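Local structure of N-acetylglucosamine 2-epimerase (Xylella fastidiosa, 3GT5) at residues R49-S54 with Y96-C101; H249-A254 with S275-A280; G291-F296 with D305-W310. The protein probably isomerises sugars in the manner of N-acylglucosamine 2-epimerases. One frame throughout, in Å; residues are numbered along the deposited sequence.

Contact 1. Residues R49-S54 with Y96-C101; sequences RHLVSS and YAWTLC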
loop_
_atom_site.group_PDB
_atom_site.type_symbol
_atom_site.label_atom_id
_atom_site.label_comp_id
_atom_site.label_asym_id
_atom_site.label_seq_id
_atom_site.Cartn_x
_atom_site.Cartn_y
_atom_site.Cartn_z
ATOM N N ARG A 49 3.545 7.146 17.489
ATOM C CA ARG A 49 4.027 6.236 16.441
ATOM C C ARG A 49 2.944 5.220 16.027
ATOM O O ARG A 49 2.124 4.764 16.840
ATOM C CB ARG A 49 5.301 5.504 16.891
ATOM C CG ARG A 49 6.480 6.410 17.291
ATOM C CD ARG A 49 7.093 7.193 16.129
ATOM N NE ARG A 49 8.008 8.189 16.700
ATOM C CZ ARG A 49 9.276 7.974 17.047
ATOM N NH1 ARG A 49 9.872 6.807 16.874
ATOM N NH2 ARG A 49 9.958 8.964 17.623
ATOM N N HIS A 50 2.954 4.894 14.739
ATOM C CA HIS A 50 1.981 4.041 14.138
ATOM C C HIS A 50 2.662 2.866 13.458
ATOM O O HIS A 50 3.636 3.035 12.684
ATOM C CB HIS A 50 1.159 4.818 13.090
ATOM C CG HIS A 50 -0.148 4.174 12.761
ATOM N ND1 HIS A 50 -0.253 2.945 12.122
ATOM C CD2 HIS A 50 -1.413 4.560 13.049
ATOM C CE1 HIS A 50 -1.537 2.646 11.964
ATOM N NE2 HIS A 50 -2.263 3.602 12.537
ATOM N N LEU A 51 2.098 1.683 13.681
ATOM C CA LEU A 51 2.669 0.473 13.087
ATOM C C LEU A 51 2.793 0.578 11.578
ATOM O O LEU A 51 3.772 0.098 11.037
ATOM C CB LEU A 51 1.831 -0.763 13.457
ATOM C CG LEU A 51 2.324 -2.108 12.974
ATOM C CD1 LEU A 51 3.695 -2.473 13.576
ATOM C CD2 LEU A 51 1.238 -3.159 13.312
ATOM N N VAL A 52 1.815 1.173 10.894
ATOM C CA VAL A 52 1.842 1.261 9.417
ATOM C C VAL A 52 3.054 2.132 8.965
ATOM O O VAL A 52 3.698 1.786 7.981
ATOM C CB VAL A 52 0.442 1.731 8.811
ATOM C CG1 VAL A 52 0.525 1.977 7.258
ATOM C CG2 VAL A 52 -0.662 0.653 9.098
ATOM N N SER A 53 3.349 3.233 9.645
ATOM C CA SER A 53 4.590 3.994 9.320
ATOM C C SER A 53 5.889 3.246 9.659
ATOM O O SER A 53 6.859 3.221 8.846
ATOM C CB SER A 53 4.570 5.403 9.923
ATOM O OG SER A 53 3.727 6.228 9.153
ATOM N N SER A 54 5.941 2.643 10.844
ATOM C CA SER A 54 7.137 1.897 11.272
ATOM C C SER A 54 7.523 0.832 10.231
ATOM O O SER A 54 8.702 0.652 9.900
ATOM C CB SER A 54 6.933 1.206 12.643
ATOM O OG SER A 54 6.836 2.148 13.696
ATOM N N TYR A 96 1.251 -7.117 17.612
ATOM C CA TYR A 96 2.030 -5.901 17.415
ATOM C C TYR A 96 1.192 -4.728 17.786
ATOM O O TYR A 96 0.066 -4.633 17.316
ATOM C CB TYR A 96 2.466 -5.758 15.941
ATOM C CG TYR A 96 3.497 -6.756 15.521
ATOM C CD1 TYR A 96 4.854 -6.412 15.504
ATOM C CD2 TYR A 96 3.132 -8.050 15.115
ATOM C CE1 TYR A 96 5.804 -7.321 15.130
ATOM C CE2 TYR A 96 4.052 -8.959 14.745
ATOM C CZ TYR A 96 5.407 -8.621 14.743
ATOM O OH TYR A 96 6.346 -9.551 14.375
ATOM N N ALA A 97 1.745 -3.806 18.562
ATOM C CA ALA A 97 1.032 -2.584 18.919
ATOM C C ALA A 97 0.699 -1.805 17.655
ATOM O O ALA A 97 1.583 -1.556 16.838
ATOM C CB ALA A 97 1.862 -1.728 19.879
ATOM N N TRP A 98 -0.568 -1.404 17.526
ATOM C CA TRP A 98 -1.038 -0.561 16.422
ATOM C C TRP A 98 -0.493 0.869 16.523
ATOM O O TRP A 98 0.001 1.436 15.545
ATOM C CB TRP A 98 -2.582 -0.601 16.414
ATOM C CG TRP A 98 -3.277 0.060 15.271
ATOM C CD1 TRP A 98 -4.207 1.054 15.357
ATOM C CD2 TRP A 98 -3.180 -0.259 13.864
ATOM N NE1 TRP A 98 -4.659 1.401 14.134
ATOM C CE2 TRP A 98 -4.066 0.603 13.187
ATOM C CE3 TRP A 98 -2.451 -1.205 13.109
ATOM C CZ2 TRP A 98 -4.226 0.571 11.800
ATOM C CZ3 TRP A 98 -2.627 -1.228 11.716
ATOM C CH2 TRP A 98 -3.507 -0.353 11.080
ATOM N N THR A 99 -0.627 1.476 17.708
ATOM C CA THR A 99 -0.055 2.794 17.967
ATOM C C THR A 99 0.657 2.828 19.341
ATOM O O THR A 99 0.324 2.081 20.286
ATOM C CB THR A 99 -1.135 3.876 17.925
ATOM O OG1 THR A 99 -2.125 3.541 18.885
ATOM C CG2 THR A 99 -1.832 3.999 16.550
ATOM N N LEU A 100 1.679 3.676 19.416
ATOM C CA LEU A 100 2.492 3.856 20.606
ATOM C C LEU A 100 2.549 5.333 20.883
ATOM O O LEU A 100 2.437 6.161 19.980
ATOM C CB LEU A 100 3.910 3.334 20.408
ATOM C CG LEU A 100 4.142 1.884 19.978
ATOM C CD1 LEU A 100 5.473 1.710 19.244
ATOM C CD2 LEU A 100 4.085 0.982 21.187
ATOM N N CYS A 101 2.702 5.665 22.156
ATOM C CA CYS A 101 2.980 7.029 22.531
ATOM C C CYS A 101 4.102 6.988 23.567
ATOM O O CYS A 101 3.965 6.372 24.632
ATOM C CB CYS A 101 1.747 7.727 23.068
ATOM S SG CYS A 101 2.193 9.429 23.474
#

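Contact 2. Residues H249-A254 with S275-A280; sequences HQTEWA and SLFDVA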
loop_
_atom_site.group_PDB
_atom_site.type_symbol
_atom_site.label_atom_id
_atom_site.label_comp_id
_atom_site.label_asym_id
_atom_site.label_seq_id
_atom_site.Cartn_x
_atom_site.Cartn_y
_atom_site.Cartn_z
ATOM N N HIS A 249 -8.074 1.383 -5.162
ATOM C CA HIS A 249 -7.983 -0.064 -4.837
ATOM C C HIS A 249 -8.253 -0.958 -6.020
ATOM O O HIS A 249 -7.702 -2.080 -6.078
ATOM C CB HIS A 249 -8.837 -0.411 -3.591
ATOM C CG HIS A 249 -8.274 0.082 -2.302
ATOM N ND1 HIS A 249 -9.042 0.238 -1.160
ATOM C CD2 HIS A 249 -7.034 0.515 -1.971
ATOM C CE1 HIS A 249 -8.284 0.682 -0.176
ATOM N NE2 HIS A 249 -7.058 0.865 -0.640
ATOM N N GLN A 250 -9.037 -0.482 -6.991
ATOM C CA GLN A 250 -9.300 -1.262 -8.190
ATOM C C GLN A 250 -7.999 -1.341 -9.000
ATOM O O GLN A 250 -7.633 -2.405 -9.529
ATOM C CB GLN A 250 -10.449 -0.694 -9.033
ATOM C CG GLN A 250 -11.641 -0.241 -8.229
ATOM C CD GLN A 250 -12.216 -1.314 -7.343
ATOM O OE1 GLN A 250 -12.417 -2.447 -7.805
ATOM N NE2 GLN A 250 -12.564 -0.957 -6.109
ATOM N N THR A 251 -7.338 -0.182 -9.139
ATOM C CA THR A 251 -6.088 -0.125 -9.899
ATOM C C THR A 251 -4.954 -0.833 -9.165
ATOM O O THR A 251 -4.121 -1.502 -9.793
ATOM C CB THR A 251 -5.720 1.287 -10.324
ATOM O OG1 THR A 251 -5.415 2.083 -9.164
ATOM C CG2 THR A 251 -6.914 1.892 -11.159
ATOM N N GLU A 252 -4.924 -0.698 -7.844
ATOM C CA GLU A 252 -3.937 -1.430 -7.041
ATOM C C GLU A 252 -4.094 -2.922 -7.233
ATOM O O GLU A 252 -3.095 -3.637 -7.359
ATOM C CB GLU A 252 -4.081 -1.066 -5.576
ATOM C CG GLU A 252 -3.034 -1.655 -4.646
ATOM C CD GLU A 252 -2.909 -0.937 -3.296
ATOM O OE1 GLU A 252 -3.669 0.040 -2.967
ATOM O OE2 GLU A 252 -2.034 -1.345 -2.495
ATOM N N TRP A 253 -5.324 -3.417 -7.240
ATOM C CA TRP A 253 -5.538 -4.846 -7.546
ATOM C C TRP A 253 -5.079 -5.202 -8.969
ATOM O O TRP A 253 -4.510 -6.285 -9.203
ATOM C CB TRP A 253 -7.005 -5.225 -7.353
ATOM C CG TRP A 253 -7.332 -5.702 -5.997
ATOM C CD1 TRP A 253 -8.150 -5.104 -5.076
ATOM C CD2 TRP A 253 -6.831 -6.891 -5.376
ATOM N NE1 TRP A 253 -8.187 -5.842 -3.927
ATOM C CE2 TRP A 253 -7.408 -6.962 -4.091
ATOM C CE3 TRP A 253 -5.946 -7.908 -5.793
ATOM C CZ2 TRP A 253 -7.120 -8.009 -3.178
ATOM C CZ3 TRP A 253 -5.672 -8.954 -4.889
ATOM C CH2 TRP A 253 -6.275 -9.003 -3.620
ATOM N N ALA A 254 -5.345 -4.327 -9.940
ATOM C CA ALA A 254 -4.901 -4.562 -11.303
ATOM C C ALA A 254 -3.379 -4.762 -11.337
ATOM O O ALA A 254 -2.870 -5.692 -12.009
ATOM C CB ALA A 254 -5.318 -3.443 -12.238
ATOM N N SER A 275 -10.438 -5.254 -16.611
ATOM C CA SER A 275 -11.823 -4.890 -16.233
ATOM C C SER A 275 -11.823 -3.930 -15.034
ATOM O O SER A 275 -12.595 -2.954 -14.995
ATOM C CB SER A 275 -12.703 -6.135 -15.956
ATOM O OG SER A 275 -12.435 -6.748 -14.669
ATOM N N LEU A 276 -10.961 -4.201 -14.047
ATOM C CA LEU A 276 -10.909 -3.362 -12.861
ATOM C C LEU A 276 -10.377 -1.957 -13.189
ATOM O O LEU A 276 -10.934 -0.918 -12.749
ATOM C CB LEU A 276 -10.005 -3.991 -11.793
ATOM C CG LEU A 276 -10.591 -5.284 -11.176
ATOM C CD1 LEU A 276 -9.605 -5.970 -10.192
ATOM C CD2 LEU A 276 -11.959 -5.024 -10.466
ATOM N N PHE A 277 -9.278 -1.943 -13.931
ATOM C CA PHE A 277 -8.607 -0.679 -14.241
ATOM C C PHE A 277 -9.530 0.200 -15.138
ATOM O O PHE A 277 -9.742 1.381 -14.826
ATOM C CB PHE A 277 -7.281 -0.922 -14.922
ATOM C CG PHE A 277 -6.552 0.351 -15.309
ATOM C CD1 PHE A 277 -5.542 0.833 -14.515
ATOM C CD2 PHE A 277 -6.888 1.058 -16.451
ATOM C CE1 PHE A 277 -4.856 1.997 -14.815
ATOM C CE2 PHE A 277 -6.196 2.242 -16.770
ATOM C CZ PHE A 277 -5.184 2.698 -15.951
ATOM N N ASP A 278 -10.087 -0.387 -16.192
ATOM C CA ASP A 278 -10.804 0.381 -17.245
ATOM C C ASP A 278 -12.017 1.040 -16.626
ATOM O O ASP A 278 -12.253 2.227 -16.832
ATOM C CB ASP A 278 -11.250 -0.500 -18.429
ATOM C CG ASP A 278 -10.077 -1.105 -19.237
ATOM O OD1 ASP A 278 -8.880 -0.769 -19.024
ATOM O OD2 ASP A 278 -10.385 -1.978 -20.086
ATOM N N VAL A 279 -12.786 0.278 -15.862
ATOM C CA VAL A 279 -13.965 0.814 -15.197
ATOM C C VAL A 279 -13.617 1.857 -14.153
ATOM O O VAL A 279 -14.243 2.940 -14.123
ATOM C CB VAL A 279 -14.805 -0.309 -14.549
ATOM C CG1 VAL A 279 -15.908 0.286 -13.666
ATOM C CG2 VAL A 279 -15.361 -1.194 -15.641
ATOM N N ALA A 280 -12.615 1.577 -13.321
ATOM C CA ALA A 280 -12.211 2.508 -12.250
ATOM C C ALA A 280 -11.798 3.875 -12.780
ATOM O O ALA A 280 -12.216 4.914 -12.241
ATOM C CB ALA A 280 -11.070 1.895 -11.380
#

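Contact 3. Residues G291-F296 with D305-W310; sequences GLCYGF and DDKYFW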
loop_
_atom_site.group_PDB
_atom_site.type_symbol
_atom_site.label_atom_id
_atom_site.label_comp_id
_atom_site.label_asym_id
_atom_site.label_seq_id
_atom_site.Cartn_x
_atom_site.Cartn_y
_atom_site.Cartn_z
ATOM N N GLY A 291 -6.869 14.300 -12.640
ATOM C CA GLY A 291 -6.639 13.498 -11.423
ATOM C C GLY A 291 -7.790 12.527 -11.187
ATOM O O GLY A 291 -8.903 12.772 -11.605
ATOM N N LEU A 292 -7.500 11.427 -10.497
ATOM C CA LEU A 292 -8.531 10.472 -10.130
ATOM C C LEU A 292 -9.136 10.858 -8.775
ATOM O O LEU A 292 -8.417 11.040 -7.764
ATOM C CB LEU A 292 -7.933 9.068 -10.036
ATOM C CG LEU A 292 -7.392 8.449 -11.306
ATOM C CD1 LEU A 292 -6.615 7.175 -10.931
ATOM C CD2 LEU A 292 -8.522 8.134 -12.249
ATOM N N CYS A 293 -10.476 10.972 -8.755
ATOM C CA CYS A 293 -11.221 11.226 -7.514
ATOM C C CYS A 293 -11.134 10.045 -6.540
ATOM O O CYS A 293 -10.821 8.920 -6.955
ATOM C CB CYS A 293 -12.695 11.502 -7.837
ATOM S SG CYS A 293 -12.908 13.036 -8.771
ATOM N N TYR A 294 -11.379 10.311 -5.268
ATOM C CA TYR A 294 -11.156 9.325 -4.198
ATOM C C TYR A 294 -12.185 8.184 -4.185
ATOM O O TYR A 294 -11.816 7.028 -3.935
ATOM C CB TYR A 294 -11.186 10.002 -2.859
ATOM C CG TYR A 294 -10.676 9.210 -1.685
ATOM C CD1 TYR A 294 -9.444 8.551 -1.721
ATOM C CD2 TYR A 294 -11.382 9.205 -0.496
ATOM C CE1 TYR A 294 -8.951 7.898 -0.588
ATOM C CE2 TYR A 294 -10.921 8.529 0.622
ATOM C CZ TYR A 294 -9.707 7.879 0.566
ATOM O OH TYR A 294 -9.252 7.270 1.709
ATOM N N GLY A 295 -13.454 8.510 -4.439
ATOM C CA GLY A 295 -14.537 7.558 -4.177
ATOM C C GLY A 295 -15.764 7.787 -5.028
ATOM O O GLY A 295 -16.073 8.929 -5.403
ATOM N N PHE A 296 -16.426 6.702 -5.395
ATOM C CA PHE A 296 -17.724 6.786 -6.057
ATOM C C PHE A 296 -18.690 5.780 -5.454
ATOM O O PHE A 296 -18.299 4.714 -4.948
ATOM C CB PHE A 296 -17.640 6.704 -7.597
ATOM C CG PHE A 296 -17.014 5.451 -8.132
ATOM C CD1 PHE A 296 -17.770 4.337 -8.395
ATOM C CD2 PHE A 296 -15.665 5.428 -8.436
ATOM C CE1 PHE A 296 -17.195 3.197 -8.961
ATOM C CE2 PHE A 296 -15.063 4.273 -8.950
ATOM C CZ PHE A 296 -15.814 3.165 -9.205
ATOM N N ASP A 305 -14.531 13.822 -4.033
ATOM C CA ASP A 305 -13.747 14.298 -5.139
ATOM C C ASP A 305 -12.346 14.780 -4.760
ATOM O O ASP A 305 -11.681 15.293 -5.644
ATOM C CB ASP A 305 -14.480 15.360 -5.949
ATOM C CG ASP A 305 -14.656 16.660 -5.222
ATOM O OD1 ASP A 305 -14.588 16.711 -3.983
ATOM O OD2 ASP A 305 -14.871 17.669 -5.937
ATOM N N ASP A 306 -11.924 14.609 -3.498
ATOM C CA ASP A 306 -10.530 14.852 -3.110
ATOM C C ASP A 306 -9.594 13.969 -3.977
ATOM O O ASP A 306 -9.964 12.857 -4.411
ATOM C CB ASP A 306 -10.289 14.594 -1.617
ATOM C CG ASP A 306 -10.906 15.667 -0.693
ATOM O OD1 ASP A 306 -11.228 16.778 -1.175
ATOM O OD2 ASP A 306 -11.089 15.350 0.481
ATOM N N LYS A 307 -8.383 14.471 -4.199
ATOM C CA LYS A 307 -7.393 13.827 -5.017
ATOM C C LYS A 307 -6.243 13.417 -4.085
ATOM O O LYS A 307 -5.536 14.268 -3.534
ATOM C CB LYS A 307 -6.864 14.792 -6.094
ATOM C CG LYS A 307 -7.938 15.514 -6.920
ATOM C CD LYS A 307 -8.786 14.631 -7.763
ATOM C CE LYS A 307 -10.005 15.446 -8.360
ATOM N NZ LYS A 307 -9.615 16.608 -9.227
ATOM N N TYR A 308 -6.052 12.107 -3.919
ATOM C CA TYR A 308 -5.105 11.572 -2.986
ATOM C C TYR A 308 -3.869 11.082 -3.747
ATOM O O TYR A 308 -3.943 10.473 -4.806
ATOM C CB TYR A 308 -5.696 10.385 -2.247
ATOM C CG TYR A 308 -6.597 10.736 -1.081
ATOM C CD1 TYR A 308 -6.231 10.437 0.203
ATOM C CD2 TYR A 308 -7.857 11.319 -1.288
ATOM C CE1 TYR A 308 -7.074 10.730 1.277
ATOM C CE2 TYR A 308 -8.697 11.614 -0.222
ATOM C CZ TYR A 308 -8.315 11.293 1.042
ATOM O OH TYR A 308 -9.143 11.589 2.107
ATOM N N PHE A 309 -2.745 11.207 -3.098
ATOM C CA PHE A 309 -1.454 10.831 -3.672
ATOM C C PHE A 309 -1.433 9.368 -4.149
ATOM O O PHE A 309 -1.095 9.084 -5.296
ATOM C CB PHE A 309 -0.309 11.110 -2.669
ATOM C CG PHE A 309 -0.182 10.129 -1.516
ATOM C CD1 PHE A 309 0.916 9.288 -1.423
ATOM C CD2 PHE A 309 -1.144 10.083 -0.482
ATOM C CE1 PHE A 309 1.038 8.394 -0.372
ATOM C CE2 PHE A 309 -1.041 9.156 0.542
ATOM C CZ PHE A 309 0.073 8.332 0.610
ATOM N N TRP A 310 -1.860 8.476 -3.262
ATOM C CA TRP A 310 -1.682 7.041 -3.479
ATOM C C TRP A 310 -2.584 6.512 -4.580
ATOM O O TRP A 310 -2.251 5.565 -5.311
ATOM C CB TRP A 310 -1.876 6.270 -2.180
ATOM C CG TRP A 310 -3.304 6.217 -1.642
ATOM C CD1 TRP A 310 -3.846 7.019 -0.705
ATOM C CD2 TRP A 310 -4.321 5.280 -2.018
ATOM N NE1 TRP A 310 -5.163 6.658 -0.474
ATOM C CE2 TRP A 310 -5.464 5.570 -1.239
ATOM C CE3 TRP A 310 -4.368 4.221 -2.930
ATOM C CZ2 TRP A 310 -6.646 4.848 -1.333
ATOM C CZ3 TRP A 310 -5.564 3.494 -3.053
ATOM C CH2 TRP A 310 -6.692 3.817 -2.247
HETATM O O HOH W 1 -8.276 10.532 -5.031
HETATM O O HOH W 2 -6.403 7.362 2.008
#

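Contact 1. Residues R49-S54 with Y96-C101
Arg49 faces Leu100 and His50 faces Thr99 in an antiparallel strand pair at the edge of a sheet, just where strand 48-50 runs into helix 51-68 of the alpha/alpha-barrel fold expected for this family. Arg49 and Leu100 are the hydrogen-bonded pair: Arg49 N reaches Leu100 O at 2.9 Å, and Leu100 N returns a bond to Arg49 O. Leu51, already the first helical residue, adds a third through its N to Trp98 O at 2.8 Å. The tight part lies around Trp98. Its CG lies opposite the backbone N (chi1 -173°), which brings the indole back alongside His50. The imidazole edge meets the face of the six-membered ring in a T-shaped pair, planes at 67°, with His50 CE1 3.4 Å from Trp98 CZ2. Val52 CG2 comes in obliquely, 3.6 Å from Trp98 CH2, while Leu51 CD2 lies 3.9 Å from Tyr96 CB. Trp98 O sits over one face of the imidazole. The Arg49 side is looser: the CB atoms of Arg49 and Leu100 are 4.4 Å apart, the guanidinium leads off to a salt bridge with Asp28, and next to Leu100 along its strand, Cys101 is partly exposed. What holds the imidazole in its rotation is the N-cap: Val52 N donates to His50 ND1 at 3.0 Å, in the ring plane and fairly straight (160°).

Contact 2. Residues H249-A254 with S275-A280
The Phe277 ring receives Thr251 CG2 at a slant, 3.8 Å from Phe277 CD1, and pairs edge-to-face with Tyr331 and Trp334. Its place follows from a CG anti to the backbone N (chi1 178°), which sets the ring beside Thr251, on the side where helix 309-326 packs. The Trp253 indole, by contrast, turns away from the interface; just its CB takes part, 3.9 Å from Leu276 CD1, while the ring NE1 bonds to Gln172. The third flat group, the Gln250 amide, sets OE1 3.7 Å from Leu276 CD2, the two side chains crossing at about a right angle. A bend at chi2 (-56°) folds this amide back, and both of its ends are satisfied by backbone: OE1 by Val217 N, NE2 by Gln246 O. Between these groups the helices come close. Gln250 CB lies 3.5 Å from Ala280 CB, Leu276 CB packs 3.6 Å from Gln250 O, and Ala254 CB meets Phe277 CB at 4.2 Å. With alanines at Ala254 and Ala280, the axes approach to 8.0 Å and run roughly antiparallel, 151° apart. No hydrogen bond crosses. The pair is a helical hairpin made by the consecutive helices 247-263 and 269-284. Helix 309-326 packs against Phe277 and also holds the Thr251 hydroxyl through Ser315, whereas helices 172-189 and 192-211 pack against Trp253.

Contact 3. Residues G291-F296 with D305-W310
This is the base of a beta hairpin, strands 295-296 and 302-308, at the point where the second strand turns into helix 309-326. At its heart Tyr294 and Tyr308 stack face to face: the ring centroids are 3.7 Å apart and the planes only 13° from parallel. Each ring has an atom of the other over its centre, and the closest approach, Tyr294 CD1 to Tyr308 CD2, is a tight 3.2 Å. A chi1 of -167° turns the Tyr294 ring across Tyr308. At the far end of the stack, water 2 joins the Tyr294 hydroxyl to the indole of Trp310, accepting from Trp310 NE1 at 2.9 Å, while Tyr294 CE1 touches Trp310 CZ2 at 3.9 Å. The indole thus meets the tyrosine both by packing and through a shared solvent molecule.

Nearer the backbone, water 1 ties the two segments together. It donates to Leu292 O at 2.8 Å and to Asp306 O at 2.9 Å, and accepts from Tyr308 N, the N-cap residue of the helix. Beyond that water, the bent Lys307 chain lays its methylenes against residues 291-293, with CE 3.8 Å from Cys293 SG. Its ammonium group ends in a salt bridge with Asp286 and a bond to Gly290 O. The Lys307 chain also runs close to Gly291, whose positive phi (99°) suits a glycine. Asp305, partly exposed, sends its carboxylate to Arg289. Tyr294 and Gly295 both face Asp304, a classic beta bulge in the hairpin, whose strand 302-308 then passes directly into helix 309-326.

All three contacts are buried, but their chemistry follows the elements they join. Contact 1 pairs the edge strand 48-50 with its inner neighbour 99-101 through backbone bonds; contact 2 joins two helices with no hydrogen bond at all; contact 3 closes a hairpin with ring stacking and bridging waters. Contacts 1 and 2 lie on opposite sides of the chain's centre, their centres about 29 Å apart. Contacts 2 and 3 are neighbours: helix 269-284 precedes strand 295-296 in the chain, and His249 CD2 packs 3.3 Å from Trp310 CH2. Contacts 1 and 3 both include a strand running directly into a helix, with His50 and Tyr308 at the N-cap positions.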